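PDB 1MGT: methylated-DNA--protein-cysteine methyltransferase from Thermococcus kodakarensis, which repairs O6-methylguanine and O4-methylthymine in DNA by transferring the methyl group irreversibly to one of its own cysteines, inactivating itself in the process. Local coordinates for residues L2-I16 with A28-I40. Residues are numbered along the deposited sequence; the frame is centred on the assembly and turned at random.
Sequences LSVEKFRVGERVVWI and AFAFDRGTLMKRI. With SO4 (sulfate ion), chain C.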
ATOM      1  N   LEU A   2     -14.559   8.336   1.942  1.00 11.14           N
ATOM      2  CA  LEU A   2     -13.179   8.503   2.421  1.00 11.27           C
ATOM      3  C   LEU A   2     -13.139   8.624   3.925  1.00 12.79           C
ATOM      4  O   LEU A   2     -13.938   9.344   4.564  1.00 11.95           O
ATOM      5  CB  LEU A   2     -12.625   9.792   1.771  1.00 13.34           C
ATOM      6  CG  LEU A   2     -11.260  10.274   2.302  1.00 14.27           C
ATOM      7  CD1 LEU A   2     -10.166   9.286   1.913  1.00 14.68           C
ATOM      8  CD2 LEU A   2     -10.918  11.632   1.718  1.00 15.49           C
ATOM      9  N   SER A   3     -12.185   7.943   4.570  1.00  9.73           N
ATOM     10  CA  SER A   3     -11.990   7.994   5.990  1.00 12.92           C
ATOM     11  C   SER A   3     -10.516   8.396   6.213  1.00 14.52           C
ATOM     12  O   SER A   3      -9.666   7.795   5.548  1.00 13.54           O
ATOM     13  CB  SER A   3     -12.234   6.699   6.755  1.00 14.91           C
ATOM     14  OG  SER A   3     -13.570   6.286   6.642  1.00 19.59           O
ATOM     15  N   VAL A   4     -10.307   9.372   7.070  1.00 14.02           N
ATOM     16  CA  VAL A   4      -8.946   9.860   7.349  1.00 15.72           C
ATOM     17  C   VAL A   4      -8.719   9.864   8.852  1.00 16.87           C
ATOM     18  O   VAL A   4      -9.573  10.352   9.602  1.00 15.51           O
ATOM     19  CB  VAL A   4      -8.737  11.257   6.763  1.00 17.81           C
ATOM     20  CG1 VAL A   4      -7.458  11.918   7.256  1.00 20.08           C
ATOM     21  CG2 VAL A   4      -8.694  11.206   5.227  1.00 17.86           C
ATOM     22  N   GLU A   5      -7.562   9.334   9.304  1.00 14.50           N
ATOM     23  CA  GLU A   5      -7.313   9.325  10.742  1.00 15.56           C
ATOM     24  C   GLU A   5      -5.811   9.470  11.000  1.00 15.89           C
ATOM     25  O   GLU A   5      -4.989   9.056  10.185  1.00 13.74           O
ATOM     26  CB  GLU A   5      -7.845   8.034  11.374  1.00 17.43           C
ATOM     27  CG  GLU A   5      -7.672   7.974  12.866  1.00 22.59           C
ATOM     28  CD  GLU A   5      -8.374   6.833  13.559  1.00 26.39           C
ATOM     29  OE1 GLU A   5      -9.151   6.096  12.925  1.00 28.87           O
ATOM     30  OE2 GLU A   5      -8.109   6.662  14.782  1.00 29.57           O
ATOM     31  N   LYS A   6      -5.493  10.113  12.111  1.00 14.27           N
ATOM     32  CA  LYS A   6      -4.073  10.325  12.462  1.00 15.78           C
ATOM     33  C   LYS A   6      -3.722   9.366  13.585  1.00 15.80           C
ATOM     34  O   LYS A   6      -4.576   9.051  14.431  1.00 15.84           O
ATOM     35  CB  LYS A   6      -3.948  11.776  12.864  1.00 19.60           C
ATOM     36  CG  LYS A   6      -2.797  12.229  13.721  1.00 22.27           C
ATOM     37  CD  LYS A   6      -3.096  13.658  14.179  1.00 25.97           C
ATOM     38  CE  LYS A   6      -2.029  14.208  15.099  1.00 27.92           C
ATOM     39  NZ  LYS A   6      -2.563  15.447  15.753  1.00 28.84           N
ATOM     40  N   PHE A   7      -2.508   8.816  13.560  1.00 13.37           N
ATOM     41  CA  PHE A   7      -2.071   7.882  14.587  1.00 14.14           C
ATOM     42  C   PHE A   7      -0.674   8.300  15.050  1.00 15.34           C
ATOM     43  O   PHE A   7       0.112   8.843  14.263  1.00 16.92           O
ATOM     44  CB  PHE A   7      -1.926   6.437  14.030  1.00 15.05           C
ATOM     45  CG  PHE A   7      -3.264   5.909  13.539  1.00 14.84           C
ATOM     46  CD1 PHE A   7      -3.665   6.116  12.235  1.00 14.09           C
ATOM     47  CD2 PHE A   7      -4.097   5.252  14.425  1.00 14.49           C
ATOM     48  CE1 PHE A   7      -4.907   5.631  11.819  1.00 15.35           C
ATOM     49  CE2 PHE A   7      -5.333   4.781  14.014  1.00 16.35           C
ATOM     50  CZ  PHE A   7      -5.733   4.986  12.696  1.00 14.27           C
ATOM     51  N   ARG A   8      -0.363   8.018  16.303  1.00 14.72           N
ATOM     52  CA  ARG A   8       0.973   8.345  16.796  1.00 14.94           C
ATOM     53  C   ARG A   8       1.792   7.045  16.898  1.00 16.87           C
ATOM     54  O   ARG A   8       1.261   5.995  17.262  1.00 18.27           O
ATOM     55  CB  ARG A   8       0.869   8.924  18.209  1.00 16.52           C
ATOM     56  CG  ARG A   8       0.263  10.314  18.227  1.00 17.09           C
ATOM     57  CD  ARG A   8       0.419  10.999  19.605  1.00 18.39           C
ATOM     58  NE  ARG A   8      -0.364  12.246  19.539  1.00 20.05           N
ATOM     59  CZ  ARG A   8       0.029  13.356  18.957  1.00 20.94           C
ATOM     60  NH1 ARG A   8       1.215  13.488  18.374  1.00 19.17           N
ATOM     61  NH2 ARG A   8      -0.809  14.402  18.950  1.00 20.34           N
ATOM     62  N   VAL A   9       3.047   7.114  16.539  1.00 15.80           N
ATOM     63  CA  VAL A   9       3.975   5.967  16.665  1.00 16.93           C
ATOM     64  C   VAL A   9       5.186   6.626  17.348  1.00 14.85           C
ATOM     65  O   VAL A   9       6.070   7.144  16.697  1.00 17.04           O
ATOM     66  CB  VAL A   9       4.360   5.260  15.389  1.00 17.60           C
ATOM     67  CG1 VAL A   9       5.287   4.069  15.735  1.00 18.99           C
ATOM     68  CG2 VAL A   9       3.132   4.727  14.654  1.00 19.82           C
ATOM     69  N   GLY A  10       5.101   6.702  18.677  1.00 15.40           N
ATOM     70  CA  GLY A  10       6.173   7.381  19.424  1.00 14.76           C
ATOM     71  C   GLY A  10       6.109   8.871  19.036  1.00 16.12           C
ATOM     72  O   GLY A  10       5.034   9.480  19.147  1.00 15.36           O
ATOM     73  N   GLU A  11       7.218   9.468  18.671  1.00 15.50           N
ATOM     74  CA  GLU A  11       7.286  10.860  18.309  1.00 17.62           C
ATOM     75  C   GLU A  11       6.851  11.158  16.883  1.00 16.59           C
ATOM     76  O   GLU A  11       6.858  12.320  16.476  1.00 17.39           O
ATOM     77  CB  GLU A  11       8.698  11.420  18.538  1.00 21.31           C
ATOM     78  CG  GLU A  11       9.741  10.816  17.614  1.00 24.71           C
ATOM     79  CD  GLU A  11      10.382   9.544  18.124  1.00 27.74           C
ATOM     80  OE1 GLU A  11      11.592   9.367  17.813  1.00 30.75           O
ATOM     81  OE2 GLU A  11       9.773   8.698  18.814  1.00 26.62           O
ATOM     82  N   ARG A  12       6.550  10.138  16.099  1.00 15.53           N
ATOM     83  CA  ARG A  12       6.124  10.392  14.714  1.00 17.05           C
ATOM     84  C   ARG A  12       4.601  10.384  14.635  1.00 16.49           C
ATOM     85  O   ARG A  12       3.927   9.788  15.470  1.00 15.97           O
ATOM     86  CB  ARG A  12       6.675   9.320  13.766  1.00 19.94           C
ATOM     87  CG  ARG A  12       8.192   9.155  13.890  1.00 26.16           C
ATOM     88  CD  ARG A  12       8.767   8.654  12.558  1.00 30.53           C
ATOM     89  NE  ARG A  12       8.716   9.717  11.563  1.00 36.17           N
ATOM     90  CZ  ARG A  12       9.548   9.877  10.539  1.00 38.04           C
ATOM     91  NH1 ARG A  12      10.551   9.030  10.341  1.00 39.09           N
ATOM     92  NH2 ARG A  12       9.356  10.902   9.712  1.00 39.18           N
ATOM     93  N   VAL A  13       4.092  11.041  13.594  1.00 15.53           N
ATOM     94  CA  VAL A  13       2.640  11.068  13.409  1.00 15.11           C
ATOM     95  C   VAL A  13       2.401  10.479  12.011  1.00 13.82           C
ATOM     96  O   VAL A  13       3.170  10.859  11.128  1.00 16.05           O
ATOM     97  CB  VAL A  13       2.058  12.478  13.499  1.00 17.00           C
ATOM     98  CG1 VAL A  13       0.621  12.501  13.024  1.00 19.76           C
ATOM     99  CG2 VAL A  13       2.077  12.949  14.975  1.00 18.15           C
ATOM    100  N   VAL A  14       1.492   9.555  11.884  1.00 12.58           N
ATOM    101  CA  VAL A  14       1.199   8.972  10.576  1.00 13.84           C
ATOM    102  C   VAL A  14      -0.297   9.207  10.270  1.00 12.16           C
ATOM    103  O   VAL A  14      -1.132   8.844  11.088  1.00 13.36           O
ATOM    104  CB  VAL A  14       1.436   7.445  10.552  1.00 16.19           C
ATOM    105  CG1 VAL A  14       1.052   6.851   9.215  1.00 19.23           C
ATOM    106  CG2 VAL A  14       2.930   7.151  10.808  1.00 19.90           C
ATOM    107  N   TRP A  15      -0.577   9.748   9.101  1.00 11.36           N
ATOM    108  CA  TRP A  15      -1.960   9.981   8.674  1.00 11.51           C
ATOM    109  C   TRP A  15      -2.338   8.867   7.689  1.00 11.88           C
ATOM    110  O   TRP A  15      -1.528   8.607   6.793  1.00 11.94           O
ATOM    111  CB  TRP A  15      -2.016  11.322   7.908  1.00 13.58           C
ATOM    112  CG  TRP A  15      -1.979  12.494   8.854  1.00 15.89           C
ATOM    113  CD1 TRP A  15      -0.895  13.113   9.382  1.00 17.04           C
ATOM    114  CD2 TRP A  15      -3.134  13.163   9.376  1.00 16.18           C
ATOM    115  NE1 TRP A  15      -1.297  14.134  10.215  1.00 18.20           N
ATOM    116  CE2 TRP A  15      -2.662  14.191  10.224  1.00 17.52           C
ATOM    117  CE3 TRP A  15      -4.509  12.979   9.205  1.00 16.11           C
ATOM    118  CZ2 TRP A  15      -3.535  15.043  10.895  1.00 17.80           C
ATOM    119  CZ3 TRP A  15      -5.373  13.836   9.884  1.00 18.37           C
ATOM    120  CH2 TRP A  15      -4.872  14.848  10.717  1.00 16.87           C
ATOM    121  N   ILE A  16      -3.482   8.244   7.848  1.00 10.91           N
ATOM    122  CA  ILE A  16      -3.885   7.173   6.934  1.00 10.95           C
ATOM    123  C   ILE A  16      -5.252   7.539   6.322  1.00 12.61           C
ATOM    124  O   ILE A  16      -6.132   7.954   7.074  1.00 13.23           O
ATOM    125  CB  ILE A  16      -3.953   5.830   7.665  1.00 12.07           C
ATOM    126  CG1 ILE A  16      -2.538   5.370   8.110  1.00 12.42           C
ATOM    127  CG2 ILE A  16      -4.559   4.740   6.786  1.00 12.29           C
ATOM    128  CD1 ILE A  16      -2.611   4.147   9.035  1.00 12.29           C
ATOM    129  N   ALA A  28      -3.871   5.449   1.311  1.00 10.13           N
ATOM    130  CA  ALA A  28      -2.735   6.341   1.167  1.00  9.75           C
ATOM    131  C   ALA A  28      -2.256   6.670   2.597  1.00  9.86           C
ATOM    132  O   ALA A  28      -2.995   6.551   3.552  1.00 11.33           O
ATOM    133  CB  ALA A  28      -3.011   7.637   0.430  1.00  9.66           C
ATOM    134  N   PHE A  29      -0.993   7.102   2.709  1.00 10.45           N
ATOM    135  CA  PHE A  29      -0.506   7.464   4.041  1.00 11.88           C
ATOM    136  C   PHE A  29       0.574   8.536   3.863  1.00 11.53           C
ATOM    137  O   PHE A  29       1.145   8.670   2.790  1.00 11.25           O
ATOM    138  CB  PHE A  29      -0.009   6.326   4.877  1.00 12.83           C
ATOM    139  CG  PHE A  29       1.350   5.791   4.525  1.00 14.37           C
ATOM    140  CD1 PHE A  29       2.445   6.108   5.310  1.00 17.89           C
ATOM    141  CD2 PHE A  29       1.513   4.981   3.414  1.00 15.71           C
ATOM    142  CE1 PHE A  29       3.710   5.603   5.007  1.00 18.33           C
ATOM    143  CE2 PHE A  29       2.777   4.478   3.112  1.00 17.88           C
ATOM    144  CZ  PHE A  29       3.855   4.798   3.906  1.00 18.25           C
ATOM    145  N   ALA A  30       0.795   9.282   4.945  1.00 11.30           N
ATOM    146  CA  ALA A  30       1.808  10.346   4.848  1.00 12.05           C
ATOM    147  C   ALA A  30       2.079  10.818   6.289  1.00 12.93           C
ATOM    148  O   ALA A  30       1.378  10.400   7.217  1.00 14.37           O
ATOM    149  CB  ALA A  30       1.267  11.506   4.027  1.00 13.31           C
ATOM    150  N   PHE A  31       3.057  11.694   6.432  1.00 13.21           N
ATOM    151  CA  PHE A  31       3.353  12.197   7.791  1.00 13.76           C
ATOM    152  C   PHE A  31       2.644  13.499   8.100  1.00 16.32           C
ATOM    153  O   PHE A  31       2.847  14.049   9.198  1.00 15.98           O
ATOM    154  CB  PHE A  31       4.862  12.394   7.912  1.00 16.60           C
ATOM    155  CG  PHE A  31       5.649  11.125   7.731  1.00 16.19           C
ATOM    156  CD1 PHE A  31       6.688  11.084   6.815  1.00 18.90           C
ATOM    157  CD2 PHE A  31       5.353  10.022   8.507  1.00 17.97           C
ATOM    158  CE1 PHE A  31       7.422   9.901   6.676  1.00 21.54           C
ATOM    159  CE2 PHE A  31       6.086   8.847   8.368  1.00 20.34           C
ATOM    160  CZ  PHE A  31       7.118   8.811   7.451  1.00 20.55           C
ATOM    161  N   ASP A  32       1.832  14.010   7.175  1.00 14.95           N
ATOM    162  CA  ASP A  32       1.102  15.266   7.440  1.00 16.44           C
ATOM    163  C   ASP A  32      -0.202  15.194   6.639  1.00 17.25           C
ATOM    164  O   ASP A  32      -0.249  14.481   5.631  1.00 15.77           O
ATOM    165  CB  ASP A  32       1.937  16.478   7.125  1.00 17.05           C
ATOM    166  CG  ASP A  32       2.220  16.677   5.651  1.00 20.57           C
ATOM    167  OD1 ASP A  32       3.282  16.222   5.195  1.00 22.90           O
ATOM    168  OD2 ASP A  32       1.375  17.289   4.960  1.00 20.74           O
ATOM    169  N   ARG A  33      -1.243  15.881   7.077  1.00 16.41           N
ATOM    170  CA  ARG A  33      -2.535  15.782   6.376  1.00 17.77           C
ATOM    171  C   ARG A  33      -2.547  16.336   4.978  1.00 16.56           C
ATOM    172  O   ARG A  33      -3.239  15.797   4.096  1.00 15.66           O
ATOM    173  CB  ARG A  33      -3.633  16.408   7.268  1.00 19.61           C
ATOM    174  CG  ARG A  33      -5.036  16.201   6.737  1.00 25.92           C
ATOM    175  CD  ARG A  33      -6.119  16.868   7.583  1.00 29.99           C
ATOM    176  NE  ARG A  33      -7.432  16.292   7.269  1.00 34.48           N
ATOM    177  CZ  ARG A  33      -8.166  16.568   6.203  1.00 36.86           C
ATOM    178  NH1 ARG A  33      -7.782  17.434   5.271  1.00 36.57           N
ATOM    179  NH2 ARG A  33      -9.343  15.951   6.048  1.00 39.36           N
ATOM    180  N   GLY A  34      -1.804  17.406   4.698  1.00 15.79           N
ATOM    181  CA  GLY A  34      -1.773  18.008   3.358  1.00 15.95           C
ATOM    182  C   GLY A  34      -1.197  17.028   2.338  1.00 16.83           C
ATOM    183  O   GLY A  34      -1.688  16.870   1.236  1.00 14.14           O
ATOM    184  N   THR A  35      -0.092  16.361   2.730  1.00 15.02           N
ATOM    185  CA  THR A  35       0.531  15.397   1.822  1.00 13.38           C
ATOM    186  C   THR A  35      -0.416  14.221   1.626  1.00 11.90           C
ATOM    187  O   THR A  35      -0.543  13.720   0.506  1.00 13.75           O
ATOM    188  CB  THR A  35       1.896  14.941   2.379  1.00 15.10           C
ATOM    189  OG1 THR A  35       2.722  16.142   2.436  1.00 15.87           O
ATOM    190  CG2 THR A  35       2.552  13.953   1.426  1.00 14.09           C
ATOM    191  N   LEU A  36      -1.082  13.807   2.681  1.00 11.43           N
ATOM    192  CA  LEU A  36      -2.027  12.712   2.593  1.00 12.51           C
ATOM    193  C   LEU A  36      -3.112  13.061   1.571  1.00 13.86           C
ATOM    194  O   LEU A  36      -3.412  12.251   0.716  1.00 11.05           O
ATOM    195  CB  LEU A  36      -2.741  12.428   3.925  1.00 14.23           C
ATOM    196  CG  LEU A  36      -3.834  11.341   3.791  1.00 15.60           C
ATOM    197  CD1 LEU A  36      -3.148   9.971   3.659  1.00 17.44           C
ATOM    198  CD2 LEU A  36      -4.797  11.310   4.944  1.00 15.77           C
ATOM    199  N   MET A  37      -3.653  14.290   1.667  1.00 13.78           N
ATOM    200  CA  MET A  37      -4.716  14.652   0.706  1.00 14.72           C
ATOM    201  C   MET A  37      -4.258  14.687  -0.724  1.00 13.64           C
ATOM    202  O   MET A  37      -5.003  14.307  -1.661  1.00 12.36           O
ATOM    203  CB  MET A  37      -5.400  15.932   1.185  1.00 17.06           C
ATOM    204  CG  MET A  37      -6.207  15.701   2.473  1.00 19.51           C
ATOM    205  SD  MET A  37      -7.398  14.366   2.417  1.00 24.57           S
ATOM    206  CE  MET A  37      -8.324  14.797   0.944  1.00 24.70           C
ATOM    207  N   LYS A  38      -3.031  15.102  -1.001  1.00 13.64           N
ATOM    208  CA  LYS A  38      -2.511  15.108  -2.359  1.00 14.71           C
ATOM    209  C   LYS A  38      -2.393  13.668  -2.870  1.00 14.13           C
ATOM    210  O   LYS A  38      -2.705  13.386  -4.029  1.00 12.32           O
ATOM    211  CB  LYS A  38      -1.127  15.791  -2.367  1.00 17.81           C
ATOM    212  CG  LYS A  38      -0.529  15.827  -3.772  1.00 24.39           C
ATOM    213  CD  LYS A  38       0.905  16.320  -3.749  1.00 28.20           C
ATOM    214  CE  LYS A  38       1.813  15.445  -4.604  1.00 31.18           C
ATOM    215  NZ  LYS A  38       1.411  15.441  -6.034  1.00 33.51           N
ATOM    216  N   ARG A  39      -1.937  12.751  -2.018  1.00 12.32           N
ATOM    217  CA  ARG A  39      -1.809  11.341  -2.428  1.00 12.89           C
ATOM    218  C   ARG A  39      -3.172  10.688  -2.655  1.00 11.45           C
ATOM    219  O   ARG A  39      -3.304   9.873  -3.570  1.00  9.95           O
ATOM    220  CB  ARG A  39      -1.005  10.533  -1.388  1.00 11.21           C
ATOM    221  CG  ARG A  39       0.447  11.048  -1.375  1.00 14.17           C
ATOM    222  CD  ARG A  39       1.269  10.233  -0.313  1.00 14.18           C
ATOM    223  NE  ARG A  39       2.638  10.795  -0.450  1.00 14.84           N
ATOM    224  CZ  ARG A  39       3.598  10.670   0.455  1.00 15.43           C
ATOM    225  NH1 ARG A  39       3.399  10.009   1.587  1.00 13.35           N
ATOM    226  NH2 ARG A  39       4.775  11.243   0.171  1.00 15.15           N
ATOM    227  N   ILE A  40      -4.154  11.068  -1.853  1.00 10.49           N
ATOM    228  CA  ILE A  40      -5.520  10.547  -1.995  1.00 10.18           C
ATOM    229  C   ILE A  40      -6.067  10.995  -3.333  1.00 11.11           C
ATOM    230  O   ILE A  40      -6.677  10.220  -4.084  1.00 10.31           O
ATOM    231  CB  ILE A  40      -6.394  10.990  -0.802  1.00 11.54           C
ATOM    232  CG1 ILE A  40      -6.161  10.098   0.420  1.00 11.55           C
ATOM    233  CG2 ILE A  40      -7.886  10.998  -1.166  1.00 11.21           C
ATOM    234  CD1 ILE A  40      -6.629   8.652   0.205  1.00 13.67           C
TER
HETATM  235  S   SO4 C 302       0.636  16.882  16.653  1.00 37.85           S
HETATM  236  O1  SO4 C 302      -0.668  16.481  17.240  1.00 38.76           O
HETATM  237  O2  SO4 C 302       0.953  18.297  17.049  1.00 40.30           O
HETATM  238  O3  SO4 C 302       0.611  16.797  15.164  1.00 40.43           O
HETATM  239  O4  SO4 C 302       1.736  15.992  17.161  1.00 39.23           O
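Trp15 and Arg33 meet where the three-stranded antiparallel sheet of the N-terminal, RNase H-like domain is packed against helix 33-49. The tryptophan lies between two aliphatic chains: Lys6 CB stands over one face of the ring, and Arg33 CB sits 3.7 Å from the centroid of its six-membered ring on the opposite face, 5° off the normal, a CH-pi contact. Arg33 has its CG turned away from N (chi1 -172°) and an extended chain to NE, which carries CG and CD on across the same face, while its guanidinium plane stands nearly perpendicular to the indole. Toward the pyrrole side the indole lies against the start of the helix, Trp15 CD1 being 3.5 Å from Asp32 C. An alanine in place of Trp15 would probably leave Lys6 CB and Arg33 CB without the ring that separates them and open a gap beneath the first helical turn. Further along the sheet, Val4 and Leu36 meet tip to tip, CG1 to CD2 at 3.6 Å, and Leu2 CD1 reaches Ile40 CD1 at 4.0 Å. Where strand 24-30 gives way to the loop before the helix, the Arg12 guanidinium lies over Phe31 with planes 17° apart and CZ 4.3 Å from the ring centroid, a cation-pi stack. The bend at chi3 of Arg12 turns the guanidinium over that face; Arg12 also touches Phe162 of helix 157-166. Phe29 starts from the sheet face shared with Ile16, and its side chain is about 8 Å from that of Cys141, the inferred methyl acceptor. Backbone bonds Trp15 N to Ala30 O and Ala30 N to Trp15 O fix the strand register. Asp32 N-caps the helix, OD2 accepting from Thr35 N at 2.8 Å from above the carboxylate plane, while OD1 receives Thr35 OG1 on its syn side.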